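Putative polyketide cyclase (Pseudomonas putida KT2440, PDB 3F7X) is of unknown function but belongs to the SnoaL-like family and may act as a polyketide cyclase. Local coordinates at residues A[20-25]-A[127-132]; A[24-29]-A[92-97]; A[31-36]-A[67-72]; A[53-58]-A[141-146]. One frame throughout, in Å; residues are numbered along the deposited sequence. Where two conformers were deposited one is given.

Contact 1: A[20-25]-A[127-132]. With EDO (1,2-ethanediol), chain H.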
loop_
_atom_site.group_PDB
_atom_site.type_symbol
_atom_site.label_atom_id
_atom_site.label_comp_id
_atom_site.label_asym_id
_atom_site.label_seq_id
_atom_site.Cartn_x
_atom_site.Cartn_y
_atom_site.Cartn_z
HETATM N N MSE A 20 -0.232 -19.085 16.223
HETATM C CA MSE A 20 0.655 -17.983 15.787
HETATM C C MSE A 20 -0.049 -16.630 15.926
HETATM O O MSE A 20 -1.259 -16.518 15.699
HETATM C CB MSE A 20 1.112 -18.118 14.315
HETATM C CG MSE A 20 2.341 -19.026 14.048
HETATM SE SE MSE A 20 3.001 -18.998 12.181
HETATM C CE MSE A 20 1.324 -19.412 11.372
ATOM N N THR A 21 0.711 -15.622 16.298
ATOM C CA THR A 21 0.233 -14.251 16.218
ATOM C C THR A 21 0.171 -13.823 14.730
ATOM O O THR A 21 0.770 -14.442 13.826
ATOM C CB THR A 21 1.146 -13.276 16.955
ATOM O OG1 THR A 21 2.403 -13.226 16.291
ATOM C CG2 THR A 21 1.361 -13.717 18.425
ATOM N N ALA A 22 -0.547 -12.744 14.470
ATOM C CA ALA A 22 -0.593 -12.197 13.111
ATOM C C ALA A 22 0.811 -11.871 12.599
ATOM O O ALA A 22 1.122 -12.116 11.427
ATOM C CB ALA A 22 -1.497 -10.962 13.064
ATOM N N THR A 23 1.649 -11.329 13.481
ATOM C CA THR A 23 3.034 -10.998 13.120
ATOM C C THR A 23 3.790 -12.252 12.714
ATOM O O THR A 23 4.506 -12.270 11.702
ATOM C CB THR A 23 3.717 -10.231 14.276
ATOM O OG1 THR A 23 3.031 -8.997 14.479
ATOM C CG2 THR A 23 5.155 -9.969 13.937
ATOM N N GLU A 24 3.642 -13.306 13.506
ATOM C CA GLU A 24 4.271 -14.552 13.166
ATOM C C GLU A 24 3.770 -15.152 11.856
ATOM O O GLU A 24 4.550 -15.677 11.067
ATOM C CB GLU A 24 4.101 -15.561 14.295
ATOM C CG GLU A 24 4.915 -15.180 15.561
ATOM C CD GLU A 24 4.549 -15.952 16.830
ATOM O OE1 GLU A 24 3.452 -16.532 16.923
ATOM O OE2 GLU A 24 5.393 -15.958 17.756
ATOM N N LEU A 25 2.479 -15.058 11.619
ATOM C CA LEU A 25 1.848 -15.561 10.424
ATOM C C LEU A 25 2.396 -14.837 9.167
ATOM O O LEU A 25 2.787 -15.453 8.166
ATOM C CB LEU A 25 0.362 -15.375 10.555
ATOM C CG LEU A 25 -0.490 -15.892 9.436
ATOM C CD1 LEU A 25 -0.314 -17.346 9.135
ATOM C CD2 LEU A 25 -1.988 -15.607 9.720
ATOM N N PHE A 127 -3.151 -7.114 5.103
ATOM C CA PHE A 127 -3.706 -8.436 5.352
ATOM C C PHE A 127 -4.937 -8.354 6.231
ATOM O O PHE A 127 -4.998 -7.544 7.177
ATOM C CB PHE A 127 -2.687 -9.300 6.086
ATOM C CG PHE A 127 -1.411 -9.514 5.344
ATOM C CD1 PHE A 127 -0.388 -8.609 5.458
ATOM C CD2 PHE A 127 -1.238 -10.595 4.523
ATOM C CE1 PHE A 127 0.799 -8.784 4.755
ATOM C CE2 PHE A 127 -0.043 -10.784 3.821
ATOM C CZ PHE A 127 0.972 -9.883 3.953
ATOM N N TYR A 128 -5.900 -9.242 5.972
ATOM C CA TYR A 128 -6.971 -9.582 6.902
ATOM C C TYR A 128 -6.754 -11.045 7.261
ATOM O O TYR A 128 -6.516 -11.873 6.375
ATOM C CB TYR A 128 -8.339 -9.384 6.254
ATOM C CG TYR A 128 -9.498 -9.905 7.046
ATOM C CD1 TYR A 128 -9.733 -9.485 8.348
ATOM C CD2 TYR A 128 -10.352 -10.837 6.507
ATOM C CE1 TYR A 128 -10.810 -9.968 9.073
ATOM C CE2 TYR A 128 -11.441 -11.330 7.245
ATOM C CZ TYR A 128 -11.638 -10.890 8.511
ATOM O OH TYR A 128 -12.706 -11.367 9.237
ATOM N N ILE A 129 -6.830 -11.336 8.549
ATOM C CA ILE A 129 -6.565 -12.644 9.123
ATOM C C ILE A 129 -7.794 -13.093 9.893
ATOM O O ILE A 129 -8.359 -12.332 10.668
ATOM C CB ILE A 129 -5.331 -12.588 10.041
ATOM C CG1 ILE A 129 -4.105 -12.280 9.176
ATOM C CG2 ILE A 129 -5.131 -13.896 10.848
ATOM C CD1 ILE A 129 -2.939 -11.759 9.973
ATOM N N HIS A 130 -8.201 -14.329 9.648
ATOM C CA HIS A 130 -9.410 -14.871 10.253
ATOM C C HIS A 130 -9.226 -16.345 10.454
ATOM O O HIS A 130 -8.717 -17.025 9.583
ATOM C CB HIS A 130 -10.629 -14.560 9.378
ATOM C CG HIS A 130 -11.959 -14.792 10.051
ATOM N ND1 HIS A 130 -12.419 -14.016 11.089
ATOM C CD2 HIS A 130 -12.956 -15.672 9.777
ATOM C CE1 HIS A 130 -13.627 -14.421 11.443
ATOM N NE2 HIS A 130 -13.965 -15.437 10.677
ATOM N N CYS A 131 -9.585 -16.843 11.627
ATOM C CA CYS A 131 -9.412 -18.279 11.972
ATOM C C CYS A 131 -8.020 -18.758 11.750
ATOM O O CYS A 131 -7.781 -19.884 11.320
ATOM C CB CYS A 131 -10.313 -19.197 11.180
ATOM S SG CYS A 131 -11.876 -18.909 11.671
ATOM N N GLY A 132 -7.053 -17.908 12.064
ATOM C CA GLY A 132 -5.653 -18.255 11.980
ATOM C C GLY A 132 -5.070 -18.399 10.578
ATOM O O GLY A 132 -3.972 -18.878 10.429
HETATM C C1 EDO H . -8.109 -13.887 13.815
HETATM O O1 EDO H . -7.807 -15.299 13.710
HETATM C C2 EDO H . -7.581 -13.330 15.128
HETATM O O2 EDO H . -8.023 -11.983 15.289
#
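Ala22 and Ile129 mark the closest approach of the two backbones, their CA atoms 7.2 Å apart, where the first turn of helix 22-35 lies over the end of strand 118-130. Ile129 fills the space between with both of its branches. Its CD1, carried outward by an extended second torsion (chi2 161°), meets the methyl of Ala22, with CB and CD1 3.5 Å apart. Its CG2 is met by Leu25, which comes tip to tip, CD2 of Leu25 lying 3.8 Å from CG2 of Ile129. Leu25 holds its CG anti to the backbone N (chi1 -177°), which brings CD2 against Ile129 and 3.9 Å from the carbonyl O of Gly132. This is the usual packing of a SnoaL-like domain, an N-terminal helix lying on the curved sheet. Here it meets the sheet just before the tight hairpin that joins strands 118-130 and 133-141 through Cys131 and Gly132, both with positive phi. The helix start is fixed by a capping box: Glu24 N gives a bond to Thr21 OG1 (3.0 Å), while Thr21 N bonds Glu24 OE1 on the anti side of the carboxylate, well out of its plane. Beyond these residues, Leu25 also packs on Leu44 and on Ile134 of the neighbouring strand. An ethanediol, probably from the crystallisation liquor, sits at the hairpin; its O1 accepts a nearly straight bond from Gly132 N (3.2 Å, 161°), and the same molecule bonds Asp90 O.

Contact 2: A[24-29]-A[92-97]. With EDO (1,2-ethanediol), chain D.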
loop_
_atom_site.group_PDB
_atom_site.type_symbol
_atom_site.label_atom_id
_atom_site.label_comp_id
_atom_site.label_asym_id
_atom_site.label_seq_id
_atom_site.Cartn_x
_atom_site.Cartn_y
_atom_site.Cartn_z
ATOM N N GLU A 24 3.642 -13.306 13.506
ATOM C CA GLU A 24 4.271 -14.552 13.166
ATOM C C GLU A 24 3.770 -15.152 11.856
ATOM O O GLU A 24 4.550 -15.677 11.067
ATOM C CB GLU A 24 4.101 -15.561 14.295
ATOM C CG GLU A 24 4.915 -15.180 15.561
ATOM C CD GLU A 24 4.549 -15.952 16.830
ATOM O OE1 GLU A 24 3.452 -16.532 16.923
ATOM O OE2 GLU A 24 5.393 -15.958 17.756
ATOM N N LEU A 25 2.479 -15.058 11.619
ATOM C CA LEU A 25 1.848 -15.561 10.424
ATOM C C LEU A 25 2.396 -14.837 9.167
ATOM O O LEU A 25 2.787 -15.453 8.166
ATOM C CB LEU A 25 0.362 -15.375 10.555
ATOM C CG LEU A 25 -0.490 -15.892 9.436
ATOM C CD1 LEU A 25 -0.314 -17.346 9.135
ATOM C CD2 LEU A 25 -1.988 -15.607 9.720
ATOM N N VAL A 26 2.452 -13.507 9.240
ATOM C CA VAL A 26 2.962 -12.698 8.128
ATOM C C VAL A 26 4.464 -12.919 7.967
ATOM O O VAL A 26 4.943 -12.999 6.843
ATOM C CB VAL A 26 2.547 -11.219 8.268
ATOM C CG1 VAL A 26 3.249 -10.373 7.225
ATOM C CG2 VAL A 26 1.013 -11.103 8.187
ATOM N N ASN A 27 5.211 -13.022 9.056
ATOM C CA ASN A 27 6.619 -13.384 8.930
ATOM C C ASN A 27 6.794 -14.735 8.219
ATOM O O ASN A 27 7.690 -14.888 7.406
ATOM C CB ASN A 27 7.283 -13.489 10.280
ATOM C CG ASN A 27 7.591 -12.178 10.904
ATOM O OD1 ASN A 27 7.751 -11.195 10.243
ATOM N ND2 ASN A 27 7.732 -12.186 12.248
ATOM N N ALA A 28 5.941 -15.707 8.547
ATOM C CA ALA A 28 6.015 -17.013 7.897
ATOM C C ALA A 28 5.676 -16.926 6.405
ATOM O O ALA A 28 6.315 -17.608 5.605
ATOM C CB ALA A 28 5.077 -18.026 8.621
ATOM N N TYR A 29 4.706 -16.085 6.061
ATOM C CA TYR A 29 4.348 -15.814 4.689
ATOM C C TYR A 29 5.530 -15.321 3.907
ATOM O O TYR A 29 5.856 -15.874 2.847
ATOM C CB TYR A 29 3.198 -14.806 4.699
ATOM C CG TYR A 29 2.655 -14.352 3.359
ATOM C CD1 TYR A 29 1.589 -15.029 2.770
ATOM C CD2 TYR A 29 3.076 -13.191 2.776
ATOM C CE1 TYR A 29 1.042 -14.582 1.580
ATOM C CE2 TYR A 29 2.534 -12.727 1.585
ATOM C CZ TYR A 29 1.523 -13.434 0.981
ATOM O OH TYR A 29 0.950 -13.010 -0.213
ATOM N N SER A 92 -6.372 -9.488 13.753
ATOM C CA SER A 92 -7.194 -9.619 12.571
ATOM C C SER A 92 -6.682 -8.840 11.385
ATOM O O SER A 92 -7.141 -9.063 10.281
ATOM C CB SER A 92 -8.645 -9.200 12.882
ATOM O OG SER A 92 -8.741 -7.869 13.358
ATOM N N ARG A 93 -5.812 -7.861 11.630
ATOM C CA ARG A 93 -5.296 -7.016 10.552
ATOM C C ARG A 93 -3.780 -6.915 10.700
ATOM O O ARG A 93 -3.253 -6.859 11.818
ATOM C CB ARG A 93 -5.975 -5.643 10.582
ATOM C CG ARG A 93 -7.490 -5.684 10.402
ATOM C CD ARG A 93 -7.974 -6.060 9.028
ATOM N NE ARG A 93 -7.794 -4.953 8.092
ATOM C CZ ARG A 93 -8.673 -3.978 7.927
ATOM N NH1 ARG A 93 -9.830 -3.981 8.570
ATOM N NH2 ARG A 93 -8.423 -2.977 7.105
ATOM N N ALA A 94 -3.077 -6.847 9.571
ATOM C CA ALA A 94 -1.649 -6.711 9.568
ATOM C C ALA A 94 -1.237 -5.938 8.328
ATOM O O ALA A 94 -2.000 -5.824 7.349
ATOM C CB ALA A 94 -0.923 -8.094 9.664
ATOM N N ALA A 95 0.003 -5.472 8.349
ATOM C CA ALA A 95 0.587 -4.740 7.240
ATOM C C ALA A 95 2.067 -5.036 7.219
ATOM O O ALA A 95 2.675 -5.263 8.263
ATOM C CB ALA A 95 0.341 -3.224 7.398
ATOM N N ALA A 96 2.660 -4.995 6.035
ATOM C CA ALA A 96 4.091 -5.176 5.897
ATOM C C ALA A 96 4.606 -4.190 4.859
ATOM O O ALA A 96 3.986 -4.007 3.820
ATOM C CB ALA A 96 4.467 -6.635 5.506
ATOM N N GLU A 97 5.785 -3.626 5.156
ATOM C CA GLU A 97 6.508 -2.806 4.197
ATOM C C GLU A 97 7.903 -3.391 4.019
ATOM O O GLU A 97 8.480 -3.923 4.963
ATOM C CB GLU A 97 6.594 -1.341 4.663
ATOM C CG GLU A 97 6.863 -0.420 3.516
ATOM C CD GLU A 97 6.855 1.063 3.824
ATOM O OE1 GLU A 97 7.138 1.424 4.988
ATOM O OE2 GLU A 97 6.679 1.842 2.855
HETATM C C1 EDO D . 2.835 -11.674 -2.693
HETATM O O1 EDO D . 2.095 -11.162 -1.620
HETATM C C2 EDO D . 1.922 -12.309 -3.770
HETATM O O2 EDO D . 0.978 -11.342 -4.343
#
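Val26 sets its two methyls on two alanines of strand 93-104, one to each. CG2 of Val26 lies 3.9 Å from CB of Ala94, and CG1 reaches less closely along the strand, 4.3 Å from CB of Ala96. The first torsion explains the division of labour: with CG1 anti to the backbone N and CG2 anti to the carbonyl carbon (chi1 172°), the isopropyl group straddles two successive inward-facing positions of the strand. Because those positions carry nothing larger than a methyl, helix 22-35 can come down until the CA atoms of Val26 and Ala94 are 7.7 Å apart. In the next shell, Phe127 and Val85, on the strands flanking 93-104, also touch Val26, while backbone bonds from Ala94 to Phe127 and from Ala96 to Ala125 pair the alanines with strand 118-130. One turn further along the helix, Tyr29, a buried residue with its CG anti to the backbone N (chi1 179°), puts its hydroxyl 2.6 Å from O1 of an ethanediol that lies at the ring edge, in its plane. His51 NE2 and Asn139 OD1 bind the same small molecule, consistent with a polar spot in the pocket typical of this fold. The other face of the strand belongs to the dimer: Ala95 packs on Ala95 of the second subunit, and Arg93 and Glu97 form salt bridges with Glu97 and Arg93 of that subunit. Between helix and strand, by contrast, the contact is purely aliphatic and no hydrogen bond crosses it, so its fit rests on the shape and size of three small side chains.

Contact 3: A[31-36]-A[67-72]. With EDO (1,2-ethanediol), chain E.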
loop_
_atom_site.group_PDB
_atom_site.type_symbol
_atom_site.label_atom_id
_atom_site.label_comp_id
_atom_site.label_asym_id
_atom_site.label_seq_id
_atom_site.Cartn_x
_atom_site.Cartn_y
_atom_site.Cartn_z
ATOM N N ALA A 31 8.803 -15.477 4.859
ATOM C CA ALA A 31 9.858 -16.443 4.893
ATOM C C ALA A 31 9.655 -17.451 3.757
ATOM O O ALA A 31 10.613 -17.843 3.084
ATOM C CB ALA A 31 9.898 -17.133 6.278
ATOM N N ALA A 32 8.426 -17.932 3.573
ATOM C CA ALA A 32 8.096 -18.897 2.542
ATOM C C ALA A 32 8.259 -18.304 1.170
ATOM O O ALA A 32 8.806 -18.952 0.277
ATOM C CB ALA A 32 6.708 -19.476 2.751
ATOM N N PHE A 33 7.830 -17.059 1.017
ATOM C CA PHE A 33 8.007 -16.345 -0.243
ATOM C C PHE A 33 9.502 -16.260 -0.599
ATOM O O PHE A 33 9.915 -16.610 -1.690
ATOM C CB PHE A 33 7.386 -14.945 -0.117
ATOM C CG PHE A 33 7.492 -14.090 -1.341
ATOM C CD1 PHE A 33 8.630 -13.365 -1.617
ATOM C CD2 PHE A 33 6.411 -13.937 -2.192
ATOM C CE1 PHE A 33 8.728 -12.565 -2.735
ATOM C CE2 PHE A 33 6.513 -13.129 -3.333
ATOM C CZ PHE A 33 7.680 -12.439 -3.573
ATOM N N ASN A 34 10.285 -15.788 0.340
ATOM C CA ASN A 34 11.710 -15.596 0.099
ATOM C C ASN A 34 12.430 -16.920 -0.201
ATOM O O ASN A 34 13.361 -16.962 -1.019
ATOM C CB ASN A 34 12.386 -14.907 1.284
ATOM C CG ASN A 34 12.305 -13.387 1.179
ATOM O OD1 ASN A 34 11.991 -12.848 0.115
ATOM N ND2 ASN A 34 12.627 -12.720 2.253
ATOM N N ALA A 35 12.028 -18.007 0.463
ATOM C CA ALA A 35 12.635 -19.321 0.270
ATOM C C ALA A 35 12.065 -20.070 -0.932
ATOM O O ALA A 35 12.574 -21.158 -1.262
ATOM C CB ALA A 35 12.450 -20.158 1.512
ATOM N N GLY A 36 11.056 -19.540 -1.608
ATOM C CA GLY A 36 10.396 -20.219 -2.679
ATOM C C GLY A 36 9.685 -21.495 -2.261
ATOM O O GLY A 36 9.530 -22.423 -3.067
ATOM N N ALA A 67 -2.217 -20.433 -8.883
ATOM C CA ALA A 67 -1.948 -20.165 -10.298
ATOM C C ALA A 67 -1.165 -18.877 -10.480
ATOM O O ALA A 67 -0.254 -18.794 -11.303
ATOM C CB ALA A 67 -3.250 -20.118 -11.092
ATOM N N PHE A 68 -1.495 -17.848 -9.698
ATOM C CA PHE A 68 -0.757 -16.585 -9.714
ATOM C C PHE A 68 0.710 -16.810 -9.349
ATOM O O PHE A 68 1.601 -16.294 -10.020
ATOM C CB PHE A 68 -1.431 -15.603 -8.753
ATOM C CG PHE A 68 -0.760 -14.254 -8.696
ATOM C CD1 PHE A 68 0.315 -14.035 -7.844
ATOM C CD2 PHE A 68 -1.213 -13.208 -9.462
ATOM C CE1 PHE A 68 0.930 -12.785 -7.779
ATOM C CE2 PHE A 68 -0.608 -11.969 -9.374
ATOM C CZ PHE A 68 0.451 -11.790 -8.546
HETATM N N MSE A 69 0.940 -17.591 -8.308
HETATM C CA MSE A 69 2.292 -17.866 -7.898
HETATM C C MSE A 69 3.047 -18.720 -8.910
HETATM O O MSE A 69 4.247 -18.530 -9.088
HETATM C CB MSE A 69 2.378 -18.475 -6.498
HETATM C CG MSE A 69 1.874 -17.576 -5.398
HETATM SE SE MSE A 69 2.736 -15.843 -5.333
HETATM C CE MSE A 69 4.437 -16.483 -4.652
ATOM N N GLU A 70 2.381 -19.657 -9.559
ATOM C CA GLU A 70 3.008 -20.437 -10.607
ATOM C C GLU A 70 3.523 -19.513 -11.730
ATOM O O GLU A 70 4.627 -19.648 -12.240
ATOM C CB GLU A 70 1.981 -21.446 -11.121
ATOM C CG GLU A 70 1.893 -22.681 -10.242
ATOM C CD GLU A 70 1.305 -23.910 -10.926
ATOM O OE1 GLU A 70 1.185 -23.934 -12.170
ATOM O OE2 GLU A 70 1.010 -24.885 -10.209
ATOM N N LYS A 71 2.686 -18.561 -12.106
ATOM C CA LYS A 71 3.049 -17.616 -13.160
ATOM C C LYS A 71 4.167 -16.713 -12.687
ATOM O O LYS A 71 5.122 -16.451 -13.412
ATOM C CB LYS A 71 1.851 -16.796 -13.602
ATOM C CG LYS A 71 2.148 -15.905 -14.837
ATOM C CD LYS A 71 2.120 -16.662 -16.188
ATOM C CE LYS A 71 2.926 -15.943 -17.318
ATOM N NZ LYS A 71 2.422 -14.590 -17.757
HETATM N N MSE A 72 4.064 -16.235 -11.458
HETATM C CA MSE A 72 5.092 -15.362 -10.927
HETATM C C MSE A 72 6.436 -16.104 -10.913
HETATM O O MSE A 72 7.480 -15.541 -11.274
HETATM C CB MSE A 72 4.693 -14.874 -9.533
HETATM C CG MSE A 72 5.341 -13.581 -9.129
HETATM SE SE MSE A 72 4.786 -13.046 -7.346
HETATM C CE MSE A 72 6.331 -13.801 -6.645
HETATM C C1 EDO E . 9.639 -14.951 -5.096
HETATM O O1 EDO E . 10.461 -15.266 -6.250
HETATM C C2 EDO E . 8.560 -15.967 -4.742
HETATM O O2 EDO E . 9.139 -17.122 -4.103
#
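Phe33 meets two selenomethionines, Met69 and Met72, which reach across from helix 62-75 by their terminal methyls. The tighter packing is against these methyls. Met72 is modelled in two conformers; in one of them CE of Met72 comes 3.4 Å from CE2 of Phe33, a closeness that is therefore doubtful. CE of Met69, whose chain is bent at both chi2 and chi3, lies 4.1 Å from CD2 of Phe33. Both chains cross the phenyl group at about a right angle and approach its ring obliquely. The solvent side, where a small molecule rather than protein covers the ring, holds an ethanediol, probably from the crystallisation liquor, whose C2 stands 3.7 Å above the Phe33 ring plane, over its centre. Its O2 donates to the carbonyl O of Phe33 (2.6 Å), which also takes Gly36 N (3.1 Å) in the Schellman motif ending the helix. A serine in place of Phe33 would probably leave both selenomethionine methyls without their partner and open a gap between the helices. Behind the contact, Phe33 leans on Glu78 and Leu80 of strand 76-87, and Met69 packs on Met38 and Phe41 of helix 38-43, so three helices and strand 76-87 converge here.

Contact 4: A[53-58]-A[141-146]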
loop_
_atom_site.group_PDB
_atom_site.type_symbol
_atom_site.label_atom_id
_atom_site.label_comp_id
_atom_site.label_asym_id
_atom_site.label_seq_id
_atom_site.Cartn_x
_atom_site.Cartn_y
_atom_site.Cartn_z
ATOM N N ILE A 53 -4.587 -7.754 -6.477
ATOM C CA ILE A 53 -3.409 -7.592 -7.337
ATOM C C ILE A 53 -3.135 -6.106 -7.516
ATOM O O ILE A 53 -4.089 -5.370 -7.774
ATOM C CB ILE A 53 -3.708 -8.200 -8.791
ATOM C CG1 ILE A 53 -3.999 -9.708 -8.734
ATOM C CG2 ILE A 53 -2.538 -7.875 -9.778
ATOM C CD1 ILE A 53 -3.380 -10.402 -7.570
ATOM N N ASN A 54 -1.893 -5.678 -7.391
ATOM C CA ASN A 54 -1.593 -4.250 -7.500
ATOM C C ASN A 54 -1.987 -3.693 -8.871
ATOM O O ASN A 54 -1.550 -4.196 -9.901
ATOM C CB ASN A 54 -0.108 -4.029 -7.278
ATOM C CG ASN A 54 0.267 -2.570 -7.267
ATOM O OD1 ASN A 54 -0.391 -1.764 -6.607
ATOM N ND2 ASN A 54 1.313 -2.213 -8.011
ATOM N N GLN A 55 -2.830 -2.688 -8.871
ATOM C CA GLN A 55 -3.340 -2.034 -10.061
ATOM C C GLN A 55 -4.128 -2.950 -10.951
ATOM O O GLN A 55 -4.385 -2.615 -12.100
ATOM C CB GLN A 55 -2.250 -1.307 -10.856
ATOM C CG GLN A 55 -1.337 -0.460 -9.979
ATOM C CD GLN A 55 -2.086 0.534 -9.116
ATOM O OE1 GLN A 55 -2.865 1.332 -9.629
ATOM N NE2 GLN A 55 -1.878 0.485 -7.797
ATOM N N GLY A 56 -4.573 -4.075 -10.411
ATOM C CA GLY A 56 -5.221 -5.094 -11.201
ATOM C C GLY A 56 -6.503 -5.549 -10.546
ATOM O O GLY A 56 -7.139 -4.830 -9.820
ATOM N N GLU A 57 -6.845 -6.787 -10.847
ATOM C CA GLU A 57 -8.084 -7.415 -10.449
ATOM C C GLU A 57 -8.042 -7.971 -9.038
ATOM O O GLU A 57 -6.972 -8.270 -8.458
ATOM C CB GLU A 57 -8.408 -8.569 -11.422
ATOM C CG GLU A 57 -7.315 -9.641 -11.526
ATOM C CD GLU A 57 -7.647 -10.787 -12.468
ATOM O OE1 GLU A 57 -8.786 -11.279 -12.470
ATOM O OE2 GLU A 57 -6.735 -11.223 -13.175
ATOM N N ARG A 58 -9.204 -8.069 -8.445
ATOM C CA ARG A 58 -9.411 -8.916 -7.272
ATOM C C ARG A 58 -9.585 -10.329 -7.754
ATOM O O ARG A 58 -10.470 -10.614 -8.565
ATOM C CB ARG A 58 -10.641 -8.450 -6.502
ATOM C CG ARG A 58 -11.011 -9.354 -5.350
ATOM C CD ARG A 58 -11.952 -8.673 -4.334
ATOM N NE ARG A 58 -11.223 -7.761 -3.455
ATOM C CZ ARG A 58 -11.691 -7.248 -2.306
ATOM N NH1 ARG A 58 -12.929 -7.488 -1.906
ATOM N NH2 ARG A 58 -10.904 -6.497 -1.559
ATOM N N TYR A 141 2.583 -1.426 -4.830
ATOM C CA TYR A 141 3.873 -0.882 -5.203
ATOM C C TYR A 141 3.648 0.114 -6.325
ATOM O O TYR A 141 2.550 0.174 -6.899
ATOM C CB TYR A 141 4.899 -1.959 -5.604
ATOM C CG TYR A 141 4.454 -2.881 -6.706
ATOM C CD1 TYR A 141 3.797 -4.046 -6.420
ATOM C CD2 TYR A 141 4.767 -2.606 -8.032
ATOM C CE1 TYR A 141 3.378 -4.904 -7.413
ATOM C CE2 TYR A 141 4.383 -3.459 -9.037
ATOM C CZ TYR A 141 3.704 -4.622 -8.725
ATOM O OH TYR A 141 3.331 -5.487 -9.734
ATOM N N ASN A 142 4.662 0.892 -6.656
ATOM C CA ASN A 142 4.575 1.841 -7.772
ATOM C C ASN A 142 4.892 1.107 -9.076
ATOM O O ASN A 142 6.047 0.789 -9.367
ATOM C CB ASN A 142 5.513 3.010 -7.518
ATOM C CG ASN A 142 5.315 4.118 -8.478
ATOM O OD1 ASN A 142 4.992 3.881 -9.623
ATOM N ND2 ASN A 142 5.528 5.332 -8.038
ATOM N N LEU A 143 3.834 0.772 -9.810
ATOM C CA LEU A 143 3.966 0.031 -11.066
ATOM C C LEU A 143 4.729 0.845 -12.108
ATOM O O LEU A 143 5.481 0.303 -12.895
ATOM C CB LEU A 143 2.582 -0.415 -11.532
ATOM C CG LEU A 143 2.550 -1.147 -12.865
ATOM C CD1 LEU A 143 3.386 -2.412 -12.887
ATOM C CD2 LEU A 143 1.082 -1.410 -13.215
ATOM N N ASN A 144 4.526 2.142 -12.088
ATOM C CA ASN A 144 5.232 3.009 -13.031
ATOM C C ASN A 144 6.726 2.957 -12.804
ATOM O O ASN A 144 7.513 2.934 -13.782
ATOM C CB ASN A 144 4.666 4.428 -12.993
ATOM C CG ASN A 144 3.330 4.537 -13.696
ATOM O OD1 ASN A 144 3.100 3.889 -14.747
ATOM N ND2 ASN A 144 2.430 5.375 -13.156
ATOM N N ASP A 145 7.140 2.937 -11.535
ATOM C CA ASP A 145 8.551 2.821 -11.210
ATOM C C ASP A 145 9.089 1.484 -11.691
ATOM O O ASP A 145 10.143 1.429 -12.306
ATOM C CB ASP A 145 8.748 3.019 -9.704
ATOM C CG ASP A 145 10.177 2.904 -9.247
ATOM O OD1 ASP A 145 11.119 3.023 -10.048
ATOM O OD2 ASP A 145 10.393 2.737 -8.023
ATOM N N TRP A 146 8.360 0.401 -11.460
ATOM C CA TRP A 146 8.818 -0.878 -11.913
ATOM C C TRP A 146 8.982 -0.924 -13.432
ATOM O O TRP A 146 10.022 -1.365 -13.935
ATOM C CB TRP A 146 7.870 -1.992 -11.459
ATOM C CG TRP A 146 8.383 -3.322 -11.866
ATOM C CD1 TRP A 146 9.380 -4.022 -11.268
ATOM C CD2 TRP A 146 8.023 -4.073 -13.053
ATOM N NE1 TRP A 146 9.635 -5.171 -11.972
ATOM C CE2 TRP A 146 8.801 -5.243 -13.051
ATOM C CE3 TRP A 146 7.099 -3.892 -14.068
ATOM C CZ2 TRP A 146 8.704 -6.197 -14.054
ATOM C CZ3 TRP A 146 6.990 -4.850 -15.043
ATOM C CH2 TRP A 146 7.782 -5.991 -15.019
#
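Asn54 supplies the polar link to Tyr141. Its ND2 donates to the carbonyl O of Tyr141 (2.9 Å, bent at 140°), a bond that arrives above the carbonyl plane, and its OD1 receives a weak bond from Tyr141 N (3.5 Å). One side-chain amide thus takes hold of both backbone polar groups of a single residue. OD1 is gripped a second time by Gln55 NE2, over a nearly straight 2.9 Å bond that would help fix the rotation of the amide. Farther along, Asn142 caps helix 143-150 by accepting from Asp145 N (3.0 Å).

The amide also meets the aromatic ring: Tyr141, with its CG between the backbone N and the carbonyl carbon (chi1 55°), folds its ring beneath Asn54, so that ND2 stands 3.2 Å above the ring plane, over the centre, with the two planes 48° apart. Apolar packing is lighter; Gln55 and Leu143 lie alongside one another, running opposite ways, CB of Gln55 4.1 Å from CD2 of Leu143. A leucine in place of Asn54 would probably leave the Tyr141 carbonyl and Gln55 NE2 without this partner and set the turn free to shift.

The segment 53-58 begins with a type II beta turn, Ile53 to Gly56, which also reaches the dimer interface: Gln55 O bonds Asn144 ND2 of the second subunit, and Gly56 O bonds Asn142 ND2 of that subunit. One buried amide, with two good hydrogen bonds, a weak one and a ring face, probably steadies the turn against Tyr141, beside which an unidentified ligand lies.

Overall arrangement
From the N terminus, helix 22-35 opens three of the four contacts. Its first two turns start contacts 1 and 2, which share Glu24 and Leu25 and close on neighbouring strands, 118-130 and 93-104; contact 2 thereby makes the smaller loop. The helix end starts contact 3, whose short loop closes on helix 62-75 and falls within the spans of both. Contact 4 begins in the loop after strand 49-52 and closes only at 141-146, so it crosses the other three. It touches contact 3 where Phe68 packs on Ile53, and lies across the chain's centre from contact 1, about 24 Å between centres. Contacts 2 and 4 both reach the second subunit.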